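Local structure of dihydropteroate synthase (Xanthomonas albilineans, 6Q62) at residues V46-G49 against L50-A53; N202-L205 against L206-P210; A267-D270 against A271-W275. The protein probably catalyses the condensation of 4-aminobenzoate with 6-hydroxymethyl-7,8-dihydropterin diphosphate to give 7,8-dihydropteroate, a step of folate biosynthesis. One frame throughout, in Å; residues are numbered along the deposited sequence.

Interaction 1. Residues V46-G49 against L50-A53; sequences VAHG and LRLA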
ATOM      1  N   VAL A  46      -3.000 -20.220  18.247  1.00  9.03           N
ATOM      2  CA  VAL A  46      -4.445 -20.304  18.019  1.00  9.32           C
ATOM      3  C   VAL A  46      -5.029 -18.892  18.148  1.00 12.80           C
ATOM      4  O   VAL A  46      -5.718 -18.446  17.240  1.00 10.80           O
ATOM      5  CB  VAL A  46      -5.133 -21.327  18.948  1.00 12.73           C
ATOM      6  CG1 VAL A  46      -6.654 -21.211  18.895  1.00 12.31           C
ATOM      7  CG2 VAL A  46      -4.689 -22.756  18.600  1.00 11.73           C
ATOM      8  N   ALA A  47      -4.707 -18.171  19.233  1.00 10.76           N
ATOM      9  CA  ALA A  47      -5.205 -16.796  19.402  1.00 11.97           C
ATOM     10  C   ALA A  47      -4.777 -15.906  18.220  1.00 13.97           C
ATOM     11  O   ALA A  47      -5.573 -15.094  17.737  1.00 12.00           O
ATOM     12  CB  ALA A  47      -4.703 -16.216  20.718  1.00 12.67           C
ATOM     13  N   HIS A  48      -3.534 -16.072  17.730  1.00 10.73           N
ATOM     14  CA  HIS A  48      -3.084 -15.298  16.580  1.00 10.92           C
ATOM     15  C   HIS A  48      -3.890 -15.622  15.303  1.00 12.14           C
ATOM     16  O   HIS A  48      -4.325 -14.694  14.613  1.00 10.70           O
ATOM     17  CB  HIS A  48      -1.567 -15.479  16.358  1.00 12.63           C
ATOM     18  CG  HIS A  48      -1.019 -14.554  15.321  1.00 17.21           C
ATOM     19  ND1 HIS A  48      -1.108 -13.176  15.469  1.00 19.82           N
ATOM     20  CD2 HIS A  48      -0.400 -14.825  14.150  1.00 19.87           C
ATOM     21  CE1 HIS A  48      -0.544 -12.666  14.383  1.00 19.28           C
ATOM     22  NE2 HIS A  48      -0.124 -13.610  13.556  1.00 19.21           N
ATOM     23  N   GLY A  49      -4.129 -16.908  15.027  1.00  9.18           N
ATOM     24  CA  GLY A  49      -4.934 -17.315  13.874  1.00  7.60           C
ATOM     25  C   GLY A  49      -6.358 -16.779  13.980  1.00 10.80           C
ATOM     26  O   GLY A  49      -6.906 -16.298  12.984  1.00 10.52           O
ATOM     27  N   LEU A  50      -6.920 -16.750  15.201  1.00 10.77           N
ATOM     28  CA  LEU A  50      -8.276 -16.191  15.392  1.00 11.40           C
ATOM     29  C   LEU A  50      -8.304 -14.688  15.112  1.00 14.83           C
ATOM     30  O   LEU A  50      -9.251 -14.197  14.482  1.00 14.24           O
ATOM     31  CB  LEU A  50      -8.804 -16.468  16.796  1.00 11.22           C
ATOM     32  CG  LEU A  50      -9.121 -17.926  17.136  1.00 16.51           C
ATOM     33  CD1 LEU A  50      -9.584 -18.048  18.571  1.00 17.17           C
ATOM     34  CD2 LEU A  50     -10.159 -18.513  16.200  1.00 17.66           C
ATOM     35  N   ARG A  51      -7.230 -13.978  15.497  1.00 10.82           N
ATOM     36  CA  ARG A  51      -7.094 -12.531  15.243  1.00 10.49           C
ATOM     37  C   ARG A  51      -6.995 -12.292  13.730  1.00 12.20           C
ATOM     38  O   ARG A  51      -7.656 -11.402  13.206  1.00 12.51           O
ATOM     39  CB  ARG A  51      -5.867 -11.942  15.967  1.00 13.69           C
ATOM     40  CG  ARG A  51      -5.700 -10.454  15.680  1.00 20.50           C
ATOM     41  CD  ARG A  51      -4.720  -9.734  16.567  1.00 33.52           C
ATOM     42  NE  ARG A  51      -3.330 -10.130  16.342  1.00 40.88           N
ATOM     43  CZ  ARG A  51      -2.507  -9.557  15.467  1.00 58.52           C
ATOM     44  NH1 ARG A  51      -2.932  -8.569  14.694  1.00 43.61           N
ATOM     45  NH2 ARG A  51      -1.254  -9.965  15.364  1.00 46.64           N
ATOM     46  N   LEU A  52      -6.217 -13.130  13.013  1.00  9.72           N
ATOM     47  CA  LEU A  52      -6.108 -12.985  11.561  1.00  9.35           C
ATOM     48  C   LEU A  52      -7.435 -13.256  10.848  1.00 12.03           C
ATOM     49  O   LEU A  52      -7.757 -12.569   9.866  1.00  9.36           O
ATOM     50  CB  LEU A  52      -4.961 -13.840  10.996  1.00  9.40           C
ATOM     51  CG  LEU A  52      -3.553 -13.514  11.535  1.00 11.96           C
ATOM     52  CD1 LEU A  52      -2.503 -14.257  10.733  1.00 12.18           C
ATOM     53  CD2 LEU A  52      -3.263 -11.994  11.549  1.00 12.68           C
ATOM     54  N   ALA A  53      -8.209 -14.252  11.319  1.00  9.95           N
ATOM     55  CA  ALA A  53      -9.541 -14.509  10.775  1.00 11.68           C
ATOM     56  C   ALA A  53     -10.405 -13.249  11.000  1.00 14.07           C
ATOM     57  O   ALA A  53     -11.036 -12.795  10.057  1.00 13.99           O
ATOM     58  CB  ALA A  53     -10.193 -15.697  11.457  1.00 12.40           C
TER
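V46, A47, H48 and G49 each give their backbone carbonyl to the amide four residues on, at L50, R51, L52 and A53, in a continuous run of about two turns of helix 41-54; the bond from L52 N to H48 O is 2.9 Å long. H48 makes the main side-chain contact with the next turn. Its CG stands anti to the backbone N (chi1 -172°), which carries the imidazole forward to the next turn, with L52 over a face and R51 at the edge. L52 CG lies 4.2 Å from the centroid of the H48 ring and 19° off the ring normal, a CH-pi contact shifted toward the rim, and L52 CD1 reaches H48 NE2 at 3.7 Å. The R51 chain bends at chi3 and brings NH2 to 3.0 Å from H48 CE1, near the ring plane. The guanidinium is turned 55° from the imidazole, so the two do not stack. On another side of the helix V46 CG1 and L50 CD1 approach to 4.3 Å, and both side chains pack on L90 of helix 76-93. This is the helix of a beta-alpha-beta unit, between strands 21-27 and 59-63 of the TIM barrel. R51 NH1 forms a salt bridge with E55. That carboxylate probably offsets the arginine charge beside the imidazole, whose own protonation the nearby guanidinium would tend to disfavour.

Interaction 2. Residues N202-L205 against L206-P210; sequences NVQL and LAHLP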
ATOM      1  N   ASN A 202      14.434 -10.893  -6.501  1.00 13.17           N
ATOM      2  CA  ASN A 202      13.045 -10.791  -6.015  1.00 12.53           C
ATOM      3  C   ASN A 202      12.265  -9.711  -6.780  1.00 15.77           C
ATOM      4  O   ASN A 202      11.105  -9.916  -7.148  1.00 12.17           O
ATOM      5  CB  ASN A 202      13.040 -10.506  -4.529  1.00 14.89           C
ATOM      6  CG  ASN A 202      13.389 -11.733  -3.728  1.00 23.48           C
ATOM      7  OD1 ASN A 202      12.935 -12.829  -4.021  1.00 19.45           O
ATOM      8  ND2 ASN A 202      14.226 -11.588  -2.730  1.00 24.16           N
ATOM      9  N   VAL A 203      12.924  -8.569  -7.056  1.00 13.12           N
ATOM     10  CA  VAL A 203      12.311  -7.469  -7.804  1.00 13.32           C
ATOM     11  C   VAL A 203      12.031  -7.916  -9.248  1.00 16.96           C
ATOM     12  O   VAL A 203      10.943  -7.658  -9.768  1.00 17.06           O
ATOM     13  CB  VAL A 203      13.188  -6.194  -7.729  1.00 17.39           C
ATOM     14  CG1 VAL A 203      12.668  -5.102  -8.668  1.00 18.00           C
ATOM     15  CG2 VAL A 203      13.263  -5.673  -6.298  1.00 17.54           C
ATOM     16  N   GLN A 204      12.987  -8.646  -9.870  1.00 16.34           N
ATOM     17  CA  GLN A 204      12.811  -9.191 -11.222  1.00 16.11           C
ATOM     18  C   GLN A 204      11.609 -10.128 -11.277  1.00 16.44           C
ATOM     19  O   GLN A 204      10.790 -10.026 -12.190  1.00 16.55           O
ATOM     20  CB  GLN A 204      14.060  -9.956 -11.684  1.00 18.59           C
ATOM     21  CG  GLN A 204      15.251  -9.079 -12.092  1.00 33.54           C
ATOM     22  CD  GLN A 204      15.030  -8.307 -13.373  1.00 46.32           C
ATOM     23  OE1 GLN A 204      14.428  -8.791 -14.344  1.00 36.39           O
ATOM     24  NE2 GLN A 204      15.525  -7.085 -13.396  1.00 45.18           N
ATOM     25  N   LEU A 205      11.500 -11.046 -10.310  1.00 12.91           N
ATOM     26  CA  LEU A 205      10.392 -12.003 -10.286  1.00 11.96           C
ATOM     27  C   LEU A 205       9.056 -11.343 -10.091  1.00 14.77           C
ATOM     28  O   LEU A 205       8.059 -11.814 -10.650  1.00 16.41           O
ATOM     29  CB  LEU A 205      10.604 -13.063  -9.189  1.00 12.16           C
ATOM     30  CG  LEU A 205      11.678 -14.120  -9.485  1.00 16.30           C
ATOM     31  CD1 LEU A 205      12.102 -14.793  -8.214  1.00 17.91           C
ATOM     32  CD2 LEU A 205      11.174 -15.157 -10.507  1.00 18.42           C
ATOM     33  N   LEU A 206       9.016 -10.268  -9.273  1.00 12.55           N
ATOM     34  CA  LEU A 206       7.775  -9.526  -9.035  1.00 12.29           C
ATOM     35  C   LEU A 206       7.397  -8.726 -10.278  1.00 15.67           C
ATOM     36  O   LEU A 206       6.252  -8.778 -10.712  1.00 14.15           O
ATOM     37  CB  LEU A 206       7.922  -8.589  -7.823  1.00 12.28           C
ATOM     38  CG  LEU A 206       6.709  -7.729  -7.417  1.00 14.97           C
ATOM     39  CD1 LEU A 206       5.454  -8.571  -7.274  1.00 15.76           C
ATOM     40  CD2 LEU A 206       6.999  -7.022  -6.078  1.00 13.72           C
ATOM     41  N   ALA A 207       8.375  -8.060 -10.894  1.00 11.68           N
ATOM     42  CA  ALA A 207       8.102  -7.280 -12.102  1.00 12.77           C
ATOM     43  C   ALA A 207       7.607  -8.194 -13.239  1.00 18.02           C
ATOM     44  O   ALA A 207       6.693  -7.810 -13.962  1.00 19.98           O
ATOM     45  CB  ALA A 207       9.360  -6.533 -12.530  1.00 13.26           C
ATOM     46  N   HIS A 208       8.171  -9.410 -13.350  1.00 16.04           N
ATOM     47  CA  HIS A 208       7.821 -10.386 -14.393  1.00 17.24           C
ATOM     48  C   HIS A 208       6.824 -11.452 -13.947  1.00 19.23           C
ATOM     49  O   HIS A 208       6.650 -12.456 -14.635  1.00 17.19           O
ATOM     50  CB  HIS A 208       9.080 -11.031 -14.971  1.00 19.00           C
ATOM     51  CG  HIS A 208       9.960 -10.075 -15.697  1.00 23.46           C
ATOM     52  ND1 HIS A 208      11.099  -9.588 -15.122  1.00 26.25           N
ATOM     53  CD2 HIS A 208       9.836  -9.552 -16.936  1.00 26.47           C
ATOM     54  CE1 HIS A 208      11.666  -8.820 -16.035  1.00 26.05           C
ATOM     55  NE2 HIS A 208      10.924  -8.740 -17.128  1.00 26.73           N
ATOM     56  N   LEU A 209       6.119 -11.210 -12.825  1.00 15.87           N
ATOM     57  CA  LEU A 209       5.108 -12.138 -12.320  1.00 15.28           C
ATOM     58  C   LEU A 209       4.034 -12.521 -13.363  1.00 18.25           C
ATOM     59  O   LEU A 209       3.614 -13.684 -13.366  1.00 16.83           O
ATOM     60  CB  LEU A 209       4.471 -11.604 -11.032  1.00 15.73           C
ATOM     61  CG  LEU A 209       3.879 -12.656 -10.084  1.00 21.09           C
ATOM     62  CD1 LEU A 209       4.965 -13.599  -9.544  1.00 20.31           C
ATOM     63  CD2 LEU A 209       3.184 -11.993  -8.918  1.00 23.41           C
ATOM     64  N   PRO A 210       3.571 -11.628 -14.278  1.00 17.16           N
ATOM     65  CA  PRO A 210       2.558 -12.066 -15.254  1.00 18.23           C
ATOM     66  C   PRO A 210       2.988 -13.273 -16.089  1.00 21.84           C
ATOM     67  O   PRO A 210       2.131 -14.065 -16.461  1.00 23.36           O
ATOM     68  CB  PRO A 210       2.356 -10.818 -16.118  1.00 19.72           C
ATOM     69  CG  PRO A 210       2.687  -9.684 -15.207  1.00 23.55           C
ATOM     70  CD  PRO A 210       3.868 -10.187 -14.451  1.00 18.70           C
TER
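Q204 and H208 meet one turn apart, with their side chains side by side and pointing the same way. The link runs through the Q204 carbonyl oxygen. H208 N bonds to Q204 O at 2.9 Å, and H208 ND1 bonds to the same atom at 3.0 Å. The two donors reach it from opposite faces of the carbonyl plane. A chi1 of -65° sets H208 CG beside its own backbone N, and this turns ND1 back toward the preceding turn. The ring is held by a somewhat bent bond, with an N-H...O angle of 142°. Q204 folds at chi2 and brings OE1 to 3.2 Å from H208 CE1, with amide and ring planes 32° apart. The contact marks the C-terminal end of helix 199-207 in this TIM-barrel enzyme. H208 is the first residue to leave helical backbone angles, and its side chain takes up a carbonyl of the last turn. L209 then lays CD1 3.7 Å from L205 O. L206 and L209 both pack on A252 of helix 242-254, while L205 faces V162 and V166 of helix 162-179. V281 of the second subunit packs against Q204, A207 and H208.

Interaction 3. Residues A267-D270 against A271-W275; sequences ATVD and ALTVW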
ATOM      1  N   ALA A 267      -4.146  -4.762   7.176  1.00  8.67           N
ATOM      2  CA  ALA A 267      -3.598  -3.757   6.265  1.00  9.31           C
ATOM      3  C   ALA A 267      -3.644  -4.196   4.819  1.00 10.23           C
ATOM      4  O   ALA A 267      -4.003  -3.391   3.943  1.00  9.92           O
ATOM      5  CB  ALA A 267      -2.170  -3.402   6.669  1.00 10.98           C
ATOM      6  N   THR A 268      -3.317  -5.485   4.547  1.00  5.61           N
ATOM      7  CA  THR A 268      -3.349  -6.003   3.192  1.00  4.51           C
ATOM      8  C   THR A 268      -4.794  -6.043   2.666  1.00  9.06           C
ATOM      9  O   THR A 268      -5.045  -5.654   1.527  1.00 11.11           O
ATOM     10  CB  THR A 268      -2.652  -7.397   3.131  1.00 10.85           C
ATOM     11  OG1 THR A 268      -1.304  -7.296   3.653  1.00  9.02           O
ATOM     12  CG2 THR A 268      -2.603  -7.952   1.703  1.00 11.39           C
ATOM     13  N   VAL A 269      -5.742  -6.470   3.515  1.00  6.76           N
ATOM     14  CA  VAL A 269      -7.150  -6.496   3.115  1.00  6.67           C
ATOM     15  C   VAL A 269      -7.611  -5.089   2.736  1.00  9.36           C
ATOM     16  O   VAL A 269      -8.225  -4.910   1.698  1.00 10.20           O
ATOM     17  CB  VAL A 269      -8.034  -7.131   4.205  1.00  9.17           C
ATOM     18  CG1 VAL A 269      -9.525  -6.894   3.913  1.00  9.39           C
ATOM     19  CG2 VAL A 269      -7.725  -8.622   4.306  1.00  8.95           C
ATOM     20  N   ASP A 270      -7.268  -4.101   3.546  1.00  9.25           N
ATOM     21  CA  ASP A 270      -7.638  -2.693   3.242  1.00  8.58           C
ATOM     22  C   ASP A 270      -7.075  -2.226   1.913  1.00 11.20           C
ATOM     23  O   ASP A 270      -7.802  -1.641   1.089  1.00 11.88           O
ATOM     24  CB  ASP A 270      -7.164  -1.789   4.388  1.00  9.90           C
ATOM     25  CG  ASP A 270      -8.031  -1.883   5.626  1.00 17.82           C
ATOM     26  OD1 ASP A 270      -8.873  -2.810   5.702  1.00 16.80           O
ATOM     27  OD2 ASP A 270      -7.856  -1.061   6.529  1.00 17.25           O
ATOM     28  N   ALA A 271      -5.787  -2.523   1.655  1.00  7.62           N
ATOM     29  CA  ALA A 271      -5.167  -2.122   0.393  1.00  8.66           C
ATOM     30  C   ALA A 271      -5.841  -2.772  -0.792  1.00 12.27           C
ATOM     31  O   ALA A 271      -6.077  -2.106  -1.790  1.00 10.60           O
ATOM     32  CB  ALA A 271      -3.682  -2.479   0.382  1.00  9.42           C
ATOM     33  N   LEU A 272      -6.117  -4.093  -0.695  1.00 11.04           N
ATOM     34  CA  LEU A 272      -6.755  -4.805  -1.797  1.00 10.02           C
ATOM     35  C   LEU A 272      -8.180  -4.319  -1.995  1.00 12.33           C
ATOM     36  O   LEU A 272      -8.664  -4.340  -3.126  1.00 11.35           O
ATOM     37  CB  LEU A 272      -6.758  -6.312  -1.534  1.00 10.13           C
ATOM     38  CG  LEU A 272      -5.390  -6.964  -1.512  1.00 12.77           C
ATOM     39  CD1 LEU A 272      -5.538  -8.402  -0.986  1.00 13.56           C
ATOM     40  CD2 LEU A 272      -4.772  -6.982  -2.908  1.00 14.85           C
ATOM     41  N   THR A 273      -8.854  -3.929  -0.909  1.00  9.35           N
ATOM     42  CA  THR A 273     -10.243  -3.447  -0.991  1.00  9.65           C
ATOM     43  C   THR A 273     -10.303  -2.134  -1.789  1.00 11.56           C
ATOM     44  O   THR A 273     -11.157  -2.000  -2.679  1.00 11.75           O
ATOM     45  CB  THR A 273     -10.853  -3.321   0.416  1.00 13.60           C
ATOM     46  OG1 THR A 273     -10.852  -4.624   1.012  1.00 16.08           O
ATOM     47  CG2 THR A 273     -12.283  -2.776   0.397  1.00 12.87           C
ATOM     48  N   VAL A 274      -9.356  -1.190  -1.521  1.00  7.80           N
ATOM     49  CA  VAL A 274      -9.309   0.082  -2.244  1.00  7.96           C
ATOM     50  C   VAL A 274      -9.054  -0.206  -3.714  1.00 12.33           C
ATOM     51  O   VAL A 274      -9.746   0.323  -4.586  1.00 12.04           O
ATOM     52  CB  VAL A 274      -8.251   1.055  -1.645  1.00 10.39           C
ATOM     53  CG1 VAL A 274      -8.142   2.323  -2.508  1.00  9.15           C
ATOM     54  CG2 VAL A 274      -8.610   1.416  -0.201  1.00  9.54           C
ATOM     55  N   TRP A 275      -8.058  -1.078  -3.997  1.00 11.69           N
ATOM     56  CA  TRP A 275      -7.727  -1.438  -5.361  1.00 12.32           C
ATOM     57  C   TRP A 275      -8.913  -2.089  -6.082  1.00 13.59           C
ATOM     58  O   TRP A 275      -9.188  -1.707  -7.213  1.00 13.02           O
ATOM     59  CB  TRP A 275      -6.480  -2.321  -5.407  1.00 11.89           C
ATOM     60  CG  TRP A 275      -6.209  -2.900  -6.770  1.00 13.89           C
ATOM     61  CD1 TRP A 275      -5.921  -2.222  -7.921  1.00 17.36           C
ATOM     62  CD2 TRP A 275      -6.181  -4.289  -7.104  1.00 15.55           C
ATOM     63  NE1 TRP A 275      -5.740  -3.112  -8.962  1.00 17.79           N
ATOM     64  CE2 TRP A 275      -5.873  -4.390  -8.480  1.00 19.23           C
ATOM     65  CE3 TRP A 275      -6.382  -5.454  -6.371  1.00 17.83           C
ATOM     66  CZ2 TRP A 275      -5.775  -5.622  -9.138  1.00 19.49           C
ATOM     67  CZ3 TRP A 275      -6.278  -6.675  -7.023  1.00 19.92           C
ATOM     68  CH2 TRP A 275      -5.978  -6.749  -8.390  1.00 20.59           C
TER
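V269 and T273 cross at an angle on one side of the helix, while T268 and L272 run side by side on another. In the first pair the hydroxyl does the work. T273 OG1 donates to V269 O at 2.7 Å, and T273 N donates to the same oxygen at 2.9 Å. The hydroxyl sits above the carbonyl plane, 44° out of it; the amide is tilted by only 18°. Two bonds from one residue thus grip V269 O. With chi1 at -61°, T273 OG1 lies beside its own backbone N, and the hydroxyl folds back on the preceding turn. T273 OG1 also comes within 3.9 Å of V269 CG1. In the second pair the T268 and L272 side chains point the same way, and T268 CG2 touches L272 CD1 at 4.0 Å. L272 CG rests 3.3 Å from T268 O, close to the backbone bond that L272 N makes there. T268 turns its OG1 to the carbonyl of D264, a bond back to the start of the helix. D270 forms a salt bridge through OD2 with R235 of the second subunit. A267 lines the site of the bound indole-2-carboxylic acid. T268 and L272 face strands 21-27 and 259-262 of the barrel. A267 and A271 pack on V246 of helix 242-254, and A271 also meets A247 of the second subunit, which places helix 265-279 between barrel and dimer partner.

How the interactions relate
The three contacts follow one another along the chain. None nests in or crosses another, and each joins adjoining residues, so none closes a long loop. Interaction 1 lies in helix 41-54, early in the barrel, on the side covered by helix 76-93. Interaction 2 comes at the end of helix 199-207, on the opposite side of the chain's centre; the centres of the two are about 31 Å apart. Interaction 3 lies in helix 265-279, after strand 259-262, near the C terminus. Its helix packs on strand 21-27, which leads into the helix of interaction 1. Interactions 2 and 3 both border helix 242-254 and both touch the second subunit.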